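Local structure of ABC transporter periplasmic peptide-binding protein (4QFL) at residues N43-T48 / I119-R124; N130-V135 / N201-Y206; Y140-S145 / P440-S445. The protein probably captures dipeptides such as Ala-Phe in the periplasm and delivers them to an ABC transporter. All blocks are in the same frame, centred on the assembly; numbering follows the deposited sequence.

Interaction 1: N43-T48 / I119-R124; sequences NPQVTT and IFTFSR. With PHE (phenylalanine), chain D; ALA (alanine), chain C.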
loop_
_atom_site.group_PDB
_atom_site.type_symbol
_atom_site.label_atom_id
_atom_site.label_comp_id
_atom_site.label_asym_id
_atom_site.label_seq_id
_atom_site.Cartn_x
_atom_site.Cartn_y
_atom_site.Cartn_z
ATOM N N ASN A 43 5.270 -2.721 13.253
ATOM C CA ASN A 43 4.709 -3.971 12.771
ATOM C C ASN A 43 3.852 -3.743 11.529
ATOM O O ASN A 43 2.807 -3.097 11.602
ATOM C CB ASN A 43 3.887 -4.636 13.871
ATOM C CG ASN A 43 3.145 -5.848 13.384
ATOM O OD1 ASN A 43 3.367 -6.331 12.271
ATOM N ND2 ASN A 43 2.253 -6.360 14.223
ATOM N N PRO A 44 4.286 -4.289 10.380
ATOM C CA PRO A 44 3.608 -4.077 9.092
ATOM C C PRO A 44 2.152 -4.543 9.080
ATOM O O PRO A 44 1.373 -4.075 8.254
ATOM C CB PRO A 44 4.436 -4.926 8.118
ATOM C CG PRO A 44 5.778 -5.043 8.768
ATOM C CD PRO A 44 5.517 -5.084 10.236
ATOM N N GLN A 45 1.809 -5.462 9.974
ATOM C CA GLN A 45 0.454 -6.001 10.084
ATOM C C GLN A 45 -0.636 -4.961 10.313
ATOM O O GLN A 45 -1.776 -5.146 9.892
ATOM C CB GLN A 45 0.381 -7.005 11.235
ATOM C CG GLN A 45 1.159 -8.282 11.012
ATOM C CD GLN A 45 0.885 -9.285 12.106
ATOM O OE1 GLN A 45 0.708 -8.912 13.265
ATOM N NE2 GLN A 45 0.834 -10.563 11.745
ATOM N N VAL A 46 -0.280 -3.876 10.993
ATOM C CA VAL A 46 -1.270 -2.948 11.511
ATOM C C VAL A 46 -1.549 -1.741 10.600
ATOM O O VAL A 46 -2.320 -0.846 10.953
ATOM C CB VAL A 46 -0.892 -2.493 12.940
ATOM C CG1 VAL A 46 -0.605 -3.709 13.827
ATOM C CG2 VAL A 46 0.294 -1.575 12.923
ATOM N N THR A 47 -0.942 -1.735 9.416
ATOM C CA THR A 47 -1.100 -0.612 8.509
ATOM C C THR A 47 -1.146 -1.040 7.041
ATOM O O THR A 47 -0.645 -2.111 6.684
ATOM C CB THR A 47 0.061 0.370 8.688
ATOM O OG1 THR A 47 -0.263 1.605 8.050
ATOM C CG2 THR A 47 1.317 -0.191 8.061
ATOM N N THR A 48 -1.764 -0.202 6.205
ATOM C CA THR A 48 -1.625 -0.306 4.764
ATOM C C THR A 48 -0.996 0.963 4.202
ATOM O O THR A 48 -1.112 1.246 3.013
ATOM C CB THR A 48 -2.959 -0.530 4.059
ATOM O OG1 THR A 48 -3.837 0.568 4.330
ATOM C CG2 THR A 48 -3.593 -1.817 4.532
ATOM N N ILE A 119 2.779 -19.936 13.076
ATOM C CA ILE A 119 1.458 -20.125 13.637
ATOM C C ILE A 119 1.077 -18.935 14.503
ATOM O O ILE A 119 -0.055 -18.467 14.443
ATOM C CB ILE A 119 1.351 -21.453 14.404
ATOM C CG1 ILE A 119 1.725 -22.605 13.468
ATOM C CG2 ILE A 119 -0.055 -21.646 14.905
ATOM C CD1 ILE A 119 2.117 -23.893 14.163
ATOM N N PHE A 120 2.020 -18.419 15.287
ATOM C CA PHE A 120 1.715 -17.257 16.111
ATOM C C PHE A 120 1.440 -16.003 15.300
ATOM O O PHE A 120 0.446 -15.311 15.517
ATOM C CB PHE A 120 2.834 -16.925 17.080
ATOM C CG PHE A 120 2.680 -15.564 17.694
ATOM C CD1 PHE A 120 1.804 -15.366 18.760
ATOM C CD2 PHE A 120 3.361 -14.471 17.179
ATOM C CE1 PHE A 120 1.637 -14.102 19.326
ATOM C CE2 PHE A 120 3.200 -13.198 17.736
ATOM C CZ PHE A 120 2.336 -13.011 18.806
ATOM N N THR A 121 2.363 -15.687 14.404
ATOM C CA THR A 121 2.254 -14.496 13.566
ATOM C C THR A 121 0.921 -14.421 12.838
ATOM O O THR A 121 0.248 -13.376 12.822
ATOM C CB THR A 121 3.377 -14.467 12.519
ATOM O OG1 THR A 121 4.641 -14.427 13.183
ATOM C CG2 THR A 121 3.228 -13.242 11.620
ATOM N N PHE A 122 0.541 -15.533 12.224
ATOM C CA PHE A 122 -0.659 -15.529 11.393
ATOM C C PHE A 122 -1.956 -15.848 12.138
ATOM O O PHE A 122 -3.019 -15.356 11.756
ATOM C CB PHE A 122 -0.449 -16.339 10.103
ATOM C CG PHE A 122 0.595 -15.725 9.203
ATOM C CD1 PHE A 122 0.292 -14.615 8.431
ATOM C CD2 PHE A 122 1.896 -16.203 9.196
ATOM C CE1 PHE A 122 1.244 -14.024 7.648
ATOM C CE2 PHE A 122 2.856 -15.608 8.411
ATOM C CZ PHE A 122 2.528 -14.510 7.643
ATOM N N SER A 123 -1.878 -16.617 13.218
ATOM C CA SER A 123 -3.064 -16.812 14.031
ATOM C C SER A 123 -3.400 -15.528 14.787
ATOM O O SER A 123 -4.544 -15.330 15.172
ATOM C CB SER A 123 -2.926 -18.000 14.983
ATOM O OG SER A 123 -2.001 -17.726 16.018
ATOM N N ARG A 124 -2.426 -14.643 14.983
ATOM C CA ARG A 124 -2.735 -13.343 15.584
ATOM C C ARG A 124 -3.839 -12.618 14.803
ATOM O O ARG A 124 -4.620 -11.854 15.367
ATOM C CB ARG A 124 -1.485 -12.455 15.679
ATOM C CG ARG A 124 -1.784 -11.038 16.170
ATOM C CD ARG A 124 -0.547 -10.183 16.397
ATOM N NE ARG A 124 -0.916 -8.885 16.968
ATOM C CZ ARG A 124 -0.058 -7.893 17.181
ATOM N NH1 ARG A 124 1.222 -8.041 16.872
ATOM N NH2 ARG A 124 -0.478 -6.750 17.693
HETATM N N PHE D . -1.288 2.663 0.494
HETATM C CA PHE D . -1.517 4.079 0.232
HETATM C C PHE D . -0.195 4.782 0.024
HETATM O O PHE D . -0.099 5.712 -0.770
HETATM C CB PHE D . -2.226 4.728 1.415
HETATM C CG PHE D . -3.652 4.326 1.561
HETATM C CD1 PHE D . -4.509 4.350 0.472
HETATM C CD2 PHE D . -4.143 3.932 2.785
HETATM C CE1 PHE D . -5.823 3.995 0.602
HETATM C CE2 PHE D . -5.458 3.575 2.925
HETATM C CZ PHE D . -6.303 3.601 1.833
HETATM O OXT PHE D . 0.803 4.436 0.656
HETATM N N ALA C . -0.858 -0.555 -1.100
HETATM C CA ALA C . -0.583 0.389 -0.021
HETATM C C ALA C . -0.893 1.819 -0.457
HETATM O O ALA C . -0.788 2.149 -1.638
HETATM C CB ALA C . 0.873 0.268 0.437
#
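Gln45 and Arg124 carry most of this contact between the loop ahead of helix 50-60 and helix 115-126, with Asn43 and Thr121 filling in the margins. The side chain of Gln45 sets off toward the helix from CB, with CG beside its own backbone N (chi1 -68°), and the extended chain through CG carries the amide to the helix surface. There the two branches of the amide part company. NE2 donates to Thr121 O at 3.1 Å, a bent bond in which the donor stands above the carbonyl plane, and it also lies 3.6 Å from the methyl CG2 of Thr121. OE1 passes beside the aliphatic run of Arg124, 3.6 Å from CD, while accepting an almost straight bond from Asn43 ND2 at 3.1 Å. The Asn43 carboxamide is doubly engaged with Gln45, since its OD1 takes the backbone N of Gln45 at 2.9 Å, which makes an Asx turn at the entry to the short 3-10 turn 44-46. With an alanine in place of Gln45, Thr121 O would probably lose this donor, Asn43 ND2 its bond to OE1, and Arg124 CD the group lying against it. The same loop reaches the substrate: beyond the turn, Thr48 O receives the peptide N of the bound phenylalanine at 2.9 Å, so the anchored region leads directly into the dipeptide site. Asn43 ND2 and Arg124 NH1, both donors, stand 3.3 Å apart without bonding. Asp204 probably favours this closeness, its OD1 accepting from Asn43 ND2 and its OD2 pairing with Arg124 NH2.

Interaction 2: N130-V135 / N201-Y206; sequences NPYHFV and NLFDQY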
loop_
_atom_site.group_PDB
_atom_site.type_symbol
_atom_site.label_atom_id
_atom_site.label_comp_id
_atom_site.label_asym_id
_atom_site.label_seq_id
_atom_site.Cartn_x
_atom_site.Cartn_y
_atom_site.Cartn_z
ATOM N N ASN A 130 -5.821 -16.006 20.142
ATOM C CA ASN A 130 -4.429 -15.588 20.148
ATOM C C ASN A 130 -4.287 -14.423 21.114
ATOM O O ASN A 130 -5.023 -13.454 21.025
ATOM C CB ASN A 130 -3.970 -15.211 18.735
ATOM C CG ASN A 130 -2.506 -14.840 18.681
ATOM O OD1 ASN A 130 -2.063 -13.941 19.396
ATOM N ND2 ASN A 130 -1.740 -15.541 17.848
ATOM N N PRO A 131 -3.337 -14.517 22.046
ATOM C CA PRO A 131 -3.261 -13.512 23.103
ATOM C C PRO A 131 -2.936 -12.130 22.561
ATOM O O PRO A 131 -3.030 -11.146 23.286
ATOM C CB PRO A 131 -2.124 -14.026 23.981
ATOM C CG PRO A 131 -1.300 -14.862 23.070
ATOM C CD PRO A 131 -2.266 -15.518 22.159
ATOM N N TYR A 132 -2.558 -12.054 21.293
ATOM C CA TYR A 132 -2.225 -10.771 20.694
ATOM C C TYR A 132 -3.282 -10.305 19.699
ATOM O O TYR A 132 -3.177 -9.223 19.117
ATOM C CB TYR A 132 -0.859 -10.849 20.035
ATOM C CG TYR A 132 0.260 -10.625 21.008
ATOM C CD1 TYR A 132 0.696 -11.640 21.855
ATOM C CD2 TYR A 132 0.877 -9.394 21.085
ATOM C CE1 TYR A 132 1.724 -11.424 22.756
ATOM C CE2 TYR A 132 1.902 -9.164 21.968
ATOM C CZ TYR A 132 2.327 -10.176 22.805
ATOM O OH TYR A 132 3.358 -9.909 23.676
ATOM N N HIS A 133 -4.314 -11.115 19.519
ATOM C CA HIS A 133 -5.362 -10.761 18.577
ATOM C C HIS A 133 -5.893 -9.358 18.832
ATOM O O HIS A 133 -6.075 -8.579 17.899
ATOM C CB HIS A 133 -6.514 -11.760 18.619
ATOM C CG HIS A 133 -7.585 -11.468 17.617
ATOM N ND1 HIS A 133 -7.357 -11.490 16.258
ATOM C CD2 HIS A 133 -8.885 -11.121 17.775
ATOM C CE1 HIS A 133 -8.474 -11.185 15.621
ATOM N NE2 HIS A 133 -9.416 -10.957 16.520
ATOM N N PHE A 134 -6.132 -9.038 20.097
ATOM C CA PHE A 134 -6.715 -7.746 20.456
ATOM C C PHE A 134 -5.691 -6.711 20.942
ATOM O O PHE A 134 -6.067 -5.669 21.486
ATOM C CB PHE A 134 -7.806 -7.922 21.513
ATOM C CG PHE A 134 -8.988 -8.722 21.047
ATOM C CD1 PHE A 134 -9.893 -8.186 20.151
ATOM C CD2 PHE A 134 -9.207 -9.997 21.531
ATOM C CE1 PHE A 134 -10.983 -8.924 19.728
ATOM C CE2 PHE A 134 -10.296 -10.737 21.115
ATOM C CZ PHE A 134 -11.183 -10.201 20.220
ATOM N N VAL A 135 -4.407 -6.984 20.748
ATOM C CA VAL A 135 -3.390 -6.033 21.179
ATOM C C VAL A 135 -3.324 -4.853 20.238
ATOM O O VAL A 135 -3.539 -4.992 19.035
ATOM C CB VAL A 135 -2.006 -6.674 21.298
ATOM C CG1 VAL A 135 -0.924 -5.605 21.358
ATOM C CG2 VAL A 135 -1.960 -7.557 22.518
ATOM N N ASN A 201 2.035 -4.256 24.929
ATOM C CA ASN A 201 1.970 -2.973 24.242
ATOM C C ASN A 201 3.287 -2.602 23.599
ATOM O O ASN A 201 3.363 -1.653 22.823
ATOM C CB ASN A 201 1.584 -1.867 25.219
ATOM C CG ASN A 201 2.694 -1.559 26.224
ATOM O OD1 ASN A 201 3.310 -2.460 26.800
ATOM N ND2 ASN A 201 2.963 -0.282 26.423
ATOM N N LEU A 202 4.333 -3.343 23.941
ATOM C CA LEU A 202 5.673 -3.045 23.457
ATOM C C LEU A 202 5.987 -3.814 22.201
ATOM O O LEU A 202 6.904 -3.458 21.474
ATOM C CB LEU A 202 6.703 -3.418 24.512
ATOM C CG LEU A 202 7.070 -2.334 25.512
ATOM C CD1 LEU A 202 5.891 -1.417 25.811
ATOM C CD2 LEU A 202 7.615 -2.977 26.770
ATOM N N PHE A 203 5.227 -4.876 21.956
ATOM C CA PHE A 203 5.536 -5.800 20.879
ATOM C C PHE A 203 5.636 -5.110 19.526
ATOM O O PHE A 203 6.582 -5.336 18.776
ATOM C CB PHE A 203 4.525 -6.951 20.838
ATOM C CG PHE A 203 4.958 -8.096 19.975
ATOM C CD1 PHE A 203 6.041 -8.868 20.326
ATOM C CD2 PHE A 203 4.282 -8.398 18.812
ATOM C CE1 PHE A 203 6.449 -9.913 19.528
ATOM C CE2 PHE A 203 4.690 -9.449 18.013
ATOM C CZ PHE A 203 5.771 -10.203 18.378
ATOM N N ASP A 204 4.672 -4.249 19.224
ATOM C CA ASP A 204 4.623 -3.596 17.918
ATOM C C ASP A 204 5.522 -2.346 17.798
ATOM O O ASP A 204 5.725 -1.824 16.700
ATOM C CB ASP A 204 3.168 -3.252 17.566
ATOM C CG ASP A 204 2.310 -4.489 17.357
ATOM O OD1 ASP A 204 2.854 -5.507 16.902
ATOM O OD2 ASP A 204 1.096 -4.453 17.651
ATOM N N GLN A 205 6.054 -1.871 18.921
ATOM C CA GLN A 205 6.827 -0.629 18.933
ATOM C C GLN A 205 8.320 -0.885 18.935
ATOM O O GLN A 205 9.101 -0.118 18.373
ATOM C CB GLN A 205 6.504 0.184 20.175
ATOM C CG GLN A 205 5.066 0.566 20.325
ATOM C CD GLN A 205 4.870 1.465 21.514
ATOM O OE1 GLN A 205 5.167 2.657 21.452
ATOM N NE2 GLN A 205 4.388 0.896 22.621
ATOM N N TYR A 206 8.713 -1.950 19.616
ATOM C CA TYR A 206 10.104 -2.361 19.681
ATOM C C TYR A 206 10.188 -3.731 19.059
ATOM O O TYR A 206 10.020 -4.743 19.725
ATOM C CB TYR A 206 10.588 -2.377 21.121
ATOM C CG TYR A 206 10.536 -1.018 21.731
ATOM C CD1 TYR A 206 9.384 -0.567 22.348
ATOM C CD2 TYR A 206 11.627 -0.167 21.669
ATOM C CE1 TYR A 206 9.320 0.693 22.915
ATOM C CE2 TYR A 206 11.579 1.096 22.231
ATOM C CZ TYR A 206 10.417 1.520 22.858
ATOM O OH TYR A 206 10.339 2.769 23.425
#
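Tyr132 and Phe203 make an apolar, aromatic contact between two loops, one running from helix 115-126 to helix 141-145 and the other from helix 188-196 to strand 213-219. CE2 of the tyrosine comes within 3.6 Å of Phe203 CB and 3.8 Å of Phe203 CG, so one corner of the Tyr132 ring rests against the root of the phenylalanine side chain. The rings themselves are 5.1 Å apart between centroids and inclined at 55°, an oblique aromatic pair. Phe203 is presented with CG anti to its backbone N (chi1 -166°), so that the two side chains cross at about a right angle. On the other loop the backbone is folded by two successive type I turns, Asn130 to His133 and Tyr132 to Val135. An Asx turn reinforces the first, with Tyr132 N donating to Asn130 OD1 at 2.7 Å in the carbonyl plane. Helix 188-196 supplies the common backing: Tyr132 OH is hydrogen-bonded to Ala191 O, and Phe203 packs on Ala191 and Leu194. Beside the rings, Val135 CG1 lies 4.4 Å from Asp204 OD2, a loose approach of a methyl to a carboxylate already engaged by Arg124. Since the two loops meet mainly through carbon surfaces, directional bonding is confined to their own turns and to neighbouring elements, and the attraction between them probably comes mainly from dispersion and the exclusion of water.

Interaction 3: Y140-S145 / P440-S445; sequences YPYFQS and PDNFFS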
loop_
_atom_site.group_PDB
_atom_site.type_symbol
_atom_site.label_atom_id
_atom_site.label_comp_id
_atom_site.label_asym_id
_atom_site.label_seq_id
_atom_site.Cartn_x
_atom_site.Cartn_y
_atom_site.Cartn_z
ATOM N N TYR A 140 -5.977 -4.954 11.709
ATOM C CA TYR A 140 -5.016 -5.490 10.737
ATOM C C TYR A 140 -5.557 -5.197 9.345
ATOM O O TYR A 140 -6.112 -6.077 8.692
ATOM C CB TYR A 140 -4.827 -6.994 10.964
ATOM C CG TYR A 140 -4.558 -7.328 12.423
ATOM C CD1 TYR A 140 -3.372 -6.936 13.034
ATOM C CD2 TYR A 140 -5.498 -8.007 13.194
ATOM C CE1 TYR A 140 -3.118 -7.214 14.362
ATOM C CE2 TYR A 140 -5.251 -8.293 14.534
ATOM C CZ TYR A 140 -4.059 -7.893 15.110
ATOM O OH TYR A 140 -3.794 -8.163 16.437
ATOM N N PRO A 141 -5.421 -3.934 8.898
ATOM C CA PRO A 141 -6.228 -3.416 7.785
ATOM C C PRO A 141 -6.095 -4.179 6.462
ATOM O O PRO A 141 -7.118 -4.468 5.855
ATOM C CB PRO A 141 -5.780 -1.953 7.657
ATOM C CG PRO A 141 -4.497 -1.848 8.416
ATOM C CD PRO A 141 -4.506 -2.918 9.455
ATOM N N TYR A 142 -4.892 -4.500 6.003
ATOM C CA TYR A 142 -4.811 -5.238 4.747
ATOM C C TYR A 142 -5.618 -6.539 4.856
ATOM O O TYR A 142 -6.475 -6.849 4.028
ATOM C CB TYR A 142 -3.365 -5.561 4.345
ATOM C CG TYR A 142 -3.341 -6.243 2.998
ATOM C CD1 TYR A 142 -3.531 -5.509 1.838
ATOM C CD2 TYR A 142 -3.197 -7.621 2.888
ATOM C CE1 TYR A 142 -3.550 -6.112 0.613
ATOM C CE2 TYR A 142 -3.212 -8.238 1.658
ATOM C CZ TYR A 142 -3.398 -7.477 0.523
ATOM O OH TYR A 142 -3.415 -8.073 -0.717
ATOM N N PHE A 143 -5.327 -7.288 5.903
ATOM C CA PHE A 143 -5.900 -8.604 6.100
ATOM C C PHE A 143 -7.410 -8.586 6.333
ATOM O O PHE A 143 -8.143 -9.381 5.752
ATOM C CB PHE A 143 -5.162 -9.291 7.235
ATOM C CG PHE A 143 -3.698 -9.506 6.947
ATOM C CD1 PHE A 143 -3.296 -10.446 5.999
ATOM C CD2 PHE A 143 -2.728 -8.775 7.616
ATOM C CE1 PHE A 143 -1.944 -10.659 5.734
ATOM C CE2 PHE A 143 -1.370 -8.985 7.361
ATOM C CZ PHE A 143 -0.979 -9.921 6.419
ATOM N N GLN A 144 -7.890 -7.675 7.163
ATOM C CA GLN A 144 -9.325 -7.544 7.343
ATOM C C GLN A 144 -10.011 -7.143 6.033
ATOM O O GLN A 144 -11.069 -7.661 5.707
ATOM C CB GLN A 144 -9.639 -6.582 8.487
ATOM C CG GLN A 144 -8.926 -6.994 9.784
ATOM C CD GLN A 144 -9.031 -5.974 10.920
ATOM O OE1 GLN A 144 -9.370 -4.807 10.711
ATOM N NE2 GLN A 144 -8.728 -6.426 12.136
ATOM N N SER A 145 -9.385 -6.262 5.259
ATOM C CA SER A 145 -9.939 -5.829 3.979
ATOM C C SER A 145 -10.142 -6.963 2.974
ATOM O O SER A 145 -11.079 -6.938 2.192
ATOM C CB SER A 145 -9.063 -4.747 3.345
ATOM O OG SER A 145 -9.101 -3.561 4.109
ATOM N N PRO A 440 -4.324 -8.972 -9.816
ATOM C CA PRO A 440 -5.361 -7.945 -10.029
ATOM C C PRO A 440 -6.346 -7.798 -8.865
ATOM O O PRO A 440 -6.928 -6.734 -8.677
ATOM C CB PRO A 440 -6.095 -8.439 -11.287
ATOM C CG PRO A 440 -5.091 -9.271 -12.002
ATOM C CD PRO A 440 -4.290 -9.947 -10.919
ATOM N N ASP A 441 -6.542 -8.849 -8.090
ATOM C CA ASP A 441 -7.445 -8.744 -6.959
ATOM C C ASP A 441 -6.982 -7.651 -6.006
ATOM O O ASP A 441 -7.776 -7.106 -5.234
ATOM C CB ASP A 441 -7.533 -10.063 -6.200
ATOM C CG ASP A 441 -8.315 -9.923 -4.920
ATOM O OD1 ASP A 441 -9.560 -9.891 -5.008
ATOM O OD2 ASP A 441 -7.691 -9.820 -3.836
ATOM N N ASN A 442 -5.690 -7.344 -6.056
ATOM C CA ASN A 442 -5.098 -6.345 -5.162
ATOM C C ASN A 442 -5.602 -4.916 -5.429
ATOM O O ASN A 442 -5.499 -4.039 -4.568
ATOM C CB ASN A 442 -3.561 -6.424 -5.204
ATOM C CG ASN A 442 -2.895 -5.571 -4.122
ATOM O OD1 ASN A 442 -2.929 -5.900 -2.933
ATOM N ND2 ASN A 442 -2.274 -4.485 -4.536
ATOM N N PHE A 443 -6.175 -4.690 -6.610
ATOM C CA PHE A 443 -6.772 -3.396 -6.934
ATOM C C PHE A 443 -8.252 -3.357 -6.570
ATOM O O PHE A 443 -8.899 -2.327 -6.721
ATOM C CB PHE A 443 -6.628 -3.084 -8.429
ATOM C CG PHE A 443 -5.311 -2.465 -8.798
ATOM C CD1 PHE A 443 -5.100 -1.101 -8.626
ATOM C CD2 PHE A 443 -4.283 -3.241 -9.308
ATOM C CE1 PHE A 443 -3.892 -0.514 -8.952
ATOM C CE2 PHE A 443 -3.077 -2.668 -9.640
ATOM C CZ PHE A 443 -2.877 -1.301 -9.462
ATOM N N PHE A 444 -8.787 -4.479 -6.103
ATOM C CA PHE A 444 -10.224 -4.579 -5.891
ATOM C C PHE A 444 -10.571 -4.884 -4.456
ATOM O O PHE A 444 -11.184 -4.072 -3.772
ATOM C CB PHE A 444 -10.818 -5.632 -6.816
ATOM C CG PHE A 444 -10.733 -5.265 -8.270
ATOM C CD1 PHE A 444 -11.582 -4.299 -8.808
ATOM C CD2 PHE A 444 -9.809 -5.867 -9.092
ATOM C CE1 PHE A 444 -11.515 -3.959 -10.151
ATOM C CE2 PHE A 444 -9.733 -5.536 -10.438
ATOM C CZ PHE A 444 -10.584 -4.580 -10.967
ATOM N N SER A 445 -10.165 -6.056 -3.991
ATOM C CA SER A 445 -10.517 -6.468 -2.642
ATOM C C SER A 445 -10.053 -5.514 -1.521
ATOM O O SER A 445 -10.822 -5.243 -0.603
ATOM C CB SER A 445 -10.097 -7.916 -2.391
ATOM O OG SER A 445 -10.989 -8.799 -3.058
#
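Tyr142 lays the phenolic edge of its ring against the carboxamide of Asn442, the two side chains crossing at about a right angle. CG of the tyrosine stands anti to the backbone N (chi1 -176°), which sends the ring off helix 141-145 toward the loop that follows strand 428-434. Its OH comes to 3.1 Å from the Asn442 atom modelled as OD1, an assignment that is doubtful. That atom lies at the ring edge, near its plane; the amide plane is turned 38° from the ring. The hydroxyl is hydrogen-bonded to Asn177 OD1, and Phe182 stacks on the ring. In periplasmic binding proteins of this kind the ligand is enclosed between two lobes, and a contact between residues so far apart in sequence, beside the bound dipeptide, is consistent with a meeting across the closed cleft. The Asn442 side chain is about 5 Å from the bound alanine. Further along, the backbones face each other acceptor to acceptor, Ser145 O and Ser445 O standing 3.3 Å apart. Neither oxygen lacks a donor, for Thr451 OG1 bonds the first and Ser449 OG the second, which should ease the unfavourable approach. The serine side chains turn back into their own segments. Ser145 OG donates to Pro141 O at 2.8 Å from the face of that carbonyl opposite to Ser145 N, while Ser445 OG donates to Asp441 OD1 at 2.7 Å on the syn side of the carboxylate.

All three contacts are buried, but interaction 3 lies nearest the centre of the chain and interaction 2 farthest out, where its loops also carry exposed residues. Interactions 1 and 2 are contiguous through 119-124 and its neighbour 130-135, where Ser123 OG is hydrogen-bonded to Asn130 ND2. Tyr140, the N-cap residue of helix 141-145, links all three, its hydroxyl bonded to Arg124 NE and His133 O. The chemistry changes with place: amide and guanidinium groups dominate interaction 1, aromatic carbon interaction 2, and polar edges and carbonyls interaction 3. Both 43-48 and 440-445 approach the dipeptide, whereas interaction 2 lies farther from the ligand, joining two loops.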